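Local coordinates for tyrosine-protein phosphatase non-receptor type 18 (Homo sapiens, PDB 2OC3), which removes phosphate from phosphotyrosine in proteins through its catalytic domain, acting on autophosphorylated tyrosine kinases known to be overexpressed in tumour tissue, at residues A43-D47 against G48-T52; G32-S35 against D36-C40; P71-Q74 against T75-I78. All coordinates share one frame; numbering follows the deposited sequence. Where two conformers were deposited one is given.

Contacts 1 and 2 lie in series on helix 29-47: contact 2 is a partly buried length of its first half, contact 1 the surface site where it ends and a loop departs. Contact 3, partly buried and nearer the centre of the chain, is a turn leading into strand 76-78. It touches contact 1 directly through hydrogen bonds, whereas contacts 2 and 3 come no nearer than about 9 Å between their closest atoms. Chemistry follows place: regular helical bonds and aromatic packing in contact 2, one last helical bond with waters and a cysteine-tryptophan pair in contact 1, and a weak turn bond with charged groups in contact 3.

Contact 1: residues A43-D47 against G48-T52; sequences AWKAD and GVCST
At the C-terminal end of helix 29-47, Trp44 and Cys50 meet in a sulfur-aromatic contact as the chain turns back past the last helical turn. The final helical bond runs from Gly48 N to Trp44 O (2.7 Å), and from Gly48 onward the backbone leaves helical geometry. The indole lies with CG anti to its own amide nitrogen (chi1 166°), which carries the ring along the loop. Cys50 CB sits over a face of the six-membered ring, 4.0 Å from its centroid and nearer the rim than the middle, a CH-pi contact. The sulfur approaches obliquely, Cys50 SG lying 3.7 Å from Trp44 CH2. Near the other end of the indole, Gly48 brings only its CA, 4.0 Å from Trp44 CD1; the ring passes too near for a CB at this position. Tyr72, from the loop before strand 76-78, meets the Trp44 ring edge-to-face.

Water fills in for direct polar bonds. One molecule accepts from both Trp44 NE1 (3.1 Å) and Val49 N (2.9 Å), coupling the indole to the loop backbone. Another donates to Lys45 O at 2.8 Å and more weakly to Cys50 O. With a single direct hydrogen bond across the contact, the loop is tied to the helix end largely through bridging solvent and the packing of Cys50 on the indole.

Contact 2: residues G32-S35 against D36-C40; sequences GEFS and DIQAC
Phe34 and Gln38 stand one helical turn apart on helix 29-47, the glutamine laid against the phenyl ring. The Phe34 ring leaves the helix with CG anti to the backbone nitrogen (chi1 -166°), leaning toward the following turn. In one of its two deposited conformers, Gln38 holds CG anti to its carbonyl carbon, which puts that atom over a face of the ring, 4.1 Å from the centroid and shifted to the rim. A bend at chi2 (-111°) then brings the amide to the phenyl: Gln38 CD stays on the same side of the ring, out by its rim, 3.7 Å from Phe34 CE2, with ring and amide planes 26° apart. The amide end is anchored beyond this pair, since OE1 is hydrogen-bonded to Arg272.

Ile37, also modelled in two conformers, reaches Phe34 from another direction. Its CD1 lies 4.1 Å from Phe34 CD1, the two side chains crossing at about a right angle, and its CG1 passes 3.4 Å from Glu33 O. Underneath runs the ordinary helical ladder, including Ile37 N to Glu33 O and Gln38 N to Phe34 O, both 3.0 Å.

The Phe34 ring also meets that of Tyr285, and Glu33 OE2 takes hydrogen bonds with both Tyr285 and Tyr289. Trimming the phenyl to an alanine here would probably open a gap between the helix and Tyr285 and deprive the aliphatic part of Gln38 of the surface it lies on.

The pattern is that of a helix packed with one face, apolar and polar side chains together, on helices 264-272 and 282-296 of the phosphatase domain, with Phe34 about 6 Å, side chain to side chain, from Gln280, a probable substrate-binding residue.

Contact 3: residues P71-Q74 against T75-I78; sequences PYDQ and TRVI
Tyr72 and Thr75 close a beta turn whose central residues, Asp73 and Gln74, both have right-handed helical backbone angles. The closing bond is weak: Thr75 N reaches Tyr72 O at 3.5 Å, although the N-H points at it fairly straight (160°).

The closer-packed part lies where the chain leaves the turn. Arg76 CB packs 3.4 Å from Tyr72 O, and buried Pro71 backs the start of the arginine chain, its CB 4.3 Å from Arg76 CB. Thr75 holds OG1 between its backbone nitrogen and carbonyl carbon (chi1 57°), which leaves it 3.8 Å from Tyr72 O. The hydroxyl is gripped twice, by hydrogen bonds with Gln274 O and Asn94 ND2.

The outer side is looser. Gln74 is exposed and its side chain points off the turn, its NE2 bonded to Ser51 OG. Arg76 runs extended from CG to NE past Asp73, yet Asp73 OD1 stays 4.5 Å from Arg76 NE and well out of the guanidinium plane; opposite charges lie near each other with no N-H directed at the oxygen. Each has firmer partners, Arg76 NH2 in a salt bridge with Asp89, Asp73 OD1 bonded to Ala54 N and OD2 to Ser51 OG and Val53 N.

The turn thereby joins two neighbours: Asp73 and Gln74 face the loop that enters helix 53-56, while Thr75 and Val77 make backbone bonds to Phe95 and Gly93, setting the short, weakly bonded strand 76-78 beside the edge strand 93-97 of the large mixed sheet.

Contact 1: residues A43-D47 against G48-T52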
# COMPACT_ATOMS: atom_id res chain seq x y z
N ALA A 43 14.55 6.07 16.55
CA ALA A 43 14.39 6.40 17.98
C ALA A 43 13.04 5.96 18.50
O ALA A 43 12.91 5.42 19.59
CB ALA A 43 14.59 7.87 18.19
N TRP A 44 12.01 6.09 17.67
CA TRP A 44 10.68 5.67 18.08
C TRP A 44 10.59 4.13 18.18
O TRP A 44 9.98 3.53 19.08
CB TRP A 44 9.63 6.20 17.08
CG TRP A 44 8.29 5.52 17.27
CD1 TRP A 44 7.33 5.84 18.19
CD2 TRP A 44 7.80 4.38 16.56
NE1 TRP A 44 6.27 4.98 18.09
CE2 TRP A 44 6.53 4.07 17.10
CE3 TRP A 44 8.28 3.62 15.49
CZ2 TRP A 44 5.75 3.03 16.60
CZ3 TRP A 44 7.50 2.58 15.00
CH2 TRP A 44 6.25 2.28 15.58
N LYS A 45 11.20 3.43 17.24
CA LYS A 45 11.22 1.99 17.36
C LYS A 45 11.84 1.56 18.69
O LYS A 45 11.42 0.58 19.30
CB LYS A 45 12.02 1.34 16.23
CG LYS A 45 11.32 1.38 14.88
CD LYS A 45 12.26 0.93 13.73
CE LYS A 45 12.88 -0.43 13.88
NZ LYS A 45 13.71 -0.75 12.64
N ALA A 46 12.88 2.29 19.09
CA ALA A 46 13.65 1.89 20.28
C ALA A 46 12.94 2.23 21.55
O ALA A 46 13.03 1.48 22.52
CB ALA A 46 14.99 2.56 20.23
N ASP A 47 12.27 3.39 21.58
CA ASP A 47 11.69 3.90 22.84
C ASP A 47 10.18 3.98 22.90
O ASP A 47 9.60 4.19 23.97
CB ASP A 47 12.20 5.30 23.09
CG ASP A 47 13.67 5.33 23.43
OD1 ASP A 47 14.27 4.29 23.78
OD2 ASP A 47 14.21 6.45 23.34
N GLY A 48 9.54 3.84 21.76
CA GLY A 48 8.09 3.94 21.66
C GLY A 48 7.38 2.60 21.83
O GLY A 48 7.99 1.58 22.06
N VAL A 49 6.06 2.66 21.71
CA VAL A 49 5.25 1.44 21.78
C VAL A 49 5.35 0.79 20.40
O VAL A 49 4.65 1.18 19.45
CB VAL A 49 3.82 1.73 22.20
CG1 VAL A 49 2.99 0.43 22.30
CG2 VAL A 49 3.81 2.51 23.57
N CYS A 50 6.23 -0.19 20.29
CA CYS A 50 6.60 -0.77 19.01
C CYS A 50 7.09 -2.17 19.23
O CYS A 50 8.08 -2.40 19.97
CB CYS A 50 7.67 0.06 18.34
SG CYS A 50 8.22 -0.65 16.76
N SER A 51 6.35 -3.15 18.71
CA SER A 51 6.75 -4.55 18.83
C SER A 51 6.34 -5.38 17.61
O SER A 51 5.55 -4.94 16.80
CB SER A 51 6.18 -5.16 20.11
OG SER A 51 4.77 -5.12 20.17
N THR A 52 6.95 -6.56 17.48
CA THR A 52 6.74 -7.45 16.34
C THR A 52 6.53 -8.91 16.83
O THR A 52 7.03 -9.87 16.20
CB THR A 52 7.91 -7.34 15.34
OG1 THR A 52 9.15 -7.62 16.02
CG2 THR A 52 7.97 -5.94 14.74
O HOH W 1 4.95 5.18 20.91
O HOH W 2 10.27 0.04 21.82
O HOH W 3 11.18 -2.10 18.64

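Contact 2: residues G32-S35 against D36-C40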
# COMPACT_ATOMS: atom_id res chain seq x y z
N GLY A 32 19.14 15.64 4.10
CA GLY A 32 19.11 15.85 5.55
C GLY A 32 17.77 15.56 6.18
O GLY A 32 17.68 14.96 7.24
N GLU A 33 16.71 15.99 5.51
CA GLU A 33 15.36 15.77 5.99
C GLU A 33 15.05 14.27 6.04
O GLU A 33 14.47 13.82 7.03
CB GLU A 33 14.37 16.47 5.05
CG GLU A 33 13.10 16.77 5.66
CD GLU A 33 12.27 17.70 4.79
OE1 GLU A 33 12.62 18.89 4.62
OE2 GLU A 33 11.27 17.23 4.27
N PHE A 34 15.41 13.53 4.99
CA PHE A 34 15.20 12.07 5.03
C PHE A 34 16.07 11.41 6.11
O PHE A 34 15.64 10.47 6.78
CB PHE A 34 15.38 11.38 3.68
CG PHE A 34 14.84 9.96 3.67
CD1 PHE A 34 13.50 9.74 3.89
CD2 PHE A 34 15.66 8.88 3.53
CE1 PHE A 34 12.96 8.45 3.94
CE2 PHE A 34 15.13 7.56 3.60
CZ PHE A 34 13.80 7.38 3.77
N SER A 35 17.29 11.92 6.30
CA SER A 35 18.14 11.34 7.33
C SER A 35 17.47 11.57 8.69
O SER A 35 17.47 10.68 9.57
CB SER A 35 19.53 11.96 7.26
OG SER A 35 20.37 11.45 8.27
N ASP A 36 16.82 12.73 8.88
CA ASP A 36 16.11 13.01 10.12
C ASP A 36 14.89 12.10 10.31
O ASP A 36 14.58 11.68 11.42
CB ASP A 36 15.68 14.48 10.19
CG ASP A 36 16.85 15.43 10.39
OD1 ASP A 36 17.95 14.99 10.82
OD2 ASP A 36 16.66 16.63 10.09
N ILE A 37 14.15 11.87 9.23
CA ILE A 37 13.06 10.90 9.33
C ILE A 37 13.58 9.53 9.79
O ILE A 37 12.98 8.91 10.65
CB ILE A 37 12.29 10.73 8.02
CG1 ILE A 37 11.59 12.04 7.63
CG2 ILE A 37 11.25 9.61 8.17
CD1 ILE A 37 11.01 12.04 6.23
N GLN A 38 14.71 9.09 9.24
CA GLN A 38 15.23 7.79 9.60
C GLN A 38 15.66 7.80 11.06
O GLN A 38 15.41 6.86 11.79
CB GLN A 38 16.41 7.43 8.70
CG GLN A 38 16.06 7.25 7.21
CD GLN A 38 16.16 5.81 6.72
OE1 GLN A 38 15.28 4.99 6.97
NE2 GLN A 38 17.20 5.52 5.98
N ALA A 39 16.27 8.89 11.50
CA ALA A 39 16.74 8.97 12.89
C ALA A 39 15.59 8.99 13.87
O ALA A 39 15.62 8.31 14.87
CB ALA A 39 17.63 10.25 13.11
N CYS A 40 14.55 9.75 13.56
CA CYS A 40 13.38 9.84 14.42
C CYS A 40 12.60 8.53 14.45
O CYS A 40 12.12 8.10 15.51
CB CYS A 40 12.44 10.96 13.95
SG CYS A 40 13.17 12.65 14.23

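Contact 3: residues P71-Q74 against T75-I78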
# COMPACT_ATOMS: atom_id res chain seq x y z
N PRO A 71 5.22 -6.88 10.60
CA PRO A 71 4.25 -5.84 10.87
C PRO A 71 4.30 -5.45 12.34
O PRO A 71 4.44 -6.29 13.23
CB PRO A 71 2.91 -6.53 10.55
CG PRO A 71 3.15 -7.96 10.88
CD PRO A 71 4.57 -8.19 10.42
N TYR A 72 4.15 -4.17 12.63
CA TYR A 72 4.12 -3.77 14.04
C TYR A 72 2.83 -4.27 14.64
O TYR A 72 1.76 -4.17 14.04
CB TYR A 72 4.13 -2.25 14.15
CG TYR A 72 5.39 -1.61 13.58
CD1 TYR A 72 6.63 -2.19 13.84
CD2 TYR A 72 5.36 -0.42 12.83
CE1 TYR A 72 7.81 -1.63 13.39
CE2 TYR A 72 6.58 0.15 12.37
CZ TYR A 72 7.78 -0.47 12.68
OH TYR A 72 9.04 -0.00 12.22
N ASP A 73 2.90 -4.85 15.82
CA ASP A 73 1.69 -5.34 16.49
C ASP A 73 0.63 -4.26 16.68
O ASP A 73 -0.55 -4.56 16.71
CB ASP A 73 2.06 -5.86 17.89
CG ASP A 73 3.00 -7.08 17.86
OD1 ASP A 73 2.72 -8.04 17.09
OD2 ASP A 73 4.00 -7.11 18.63
N GLN A 74 1.07 -3.03 16.90
CA GLN A 74 0.17 -1.96 17.32
C GLN A 74 -0.91 -1.60 16.30
O GLN A 74 -1.96 -1.05 16.65
CB GLN A 74 0.98 -0.72 17.67
CG GLN A 74 1.83 -0.84 18.93
CD GLN A 74 2.93 -1.83 18.85
OE1 GLN A 74 3.60 -2.02 17.82
NE2 GLN A 74 3.20 -2.50 20.02
N THR A 75 -0.62 -1.85 15.03
CA THR A 75 -1.46 -1.45 13.91
C THR A 75 -1.68 -2.67 12.97
O THR A 75 -2.19 -2.48 11.87
CB THR A 75 -0.77 -0.34 13.10
OG1 THR A 75 0.50 -0.83 12.67
CG2 THR A 75 -0.63 0.96 13.91
N ARG A 76 -1.31 -3.89 13.36
CA ARG A 76 -1.41 -5.00 12.43
C ARG A 76 -2.85 -5.32 12.08
O ARG A 76 -3.77 -5.14 12.87
CB ARG A 76 -0.71 -6.28 12.92
CG ARG A 76 -1.38 -7.00 14.04
CD ARG A 76 -0.60 -8.25 14.41
NE ARG A 76 -1.28 -9.10 15.38
CZ ARG A 76 -1.93 -10.24 15.11
NH1 ARG A 76 -2.48 -10.92 16.13
NH2 ARG A 76 -2.04 -10.73 13.88
N VAL A 77 -3.05 -5.86 10.88
CA VAL A 77 -4.36 -6.33 10.44
C VAL A 77 -4.64 -7.66 11.10
O VAL A 77 -3.90 -8.61 10.92
CB VAL A 77 -4.35 -6.49 8.90
CG1 VAL A 77 -5.67 -7.16 8.45
CG2 VAL A 77 -4.18 -5.17 8.21
N ILE A 78 -5.72 -7.74 11.86
CA ILE A 78 -6.13 -8.97 12.52
C ILE A 78 -7.27 -9.56 11.71
O ILE A 78 -8.34 -8.96 11.58
CB ILE A 78 -6.62 -8.69 13.97
CG1 ILE A 78 -5.58 -7.93 14.75
CG2 ILE A 78 -6.98 -10.00 14.67
CD1 ILE A 78 -4.48 -8.76 15.18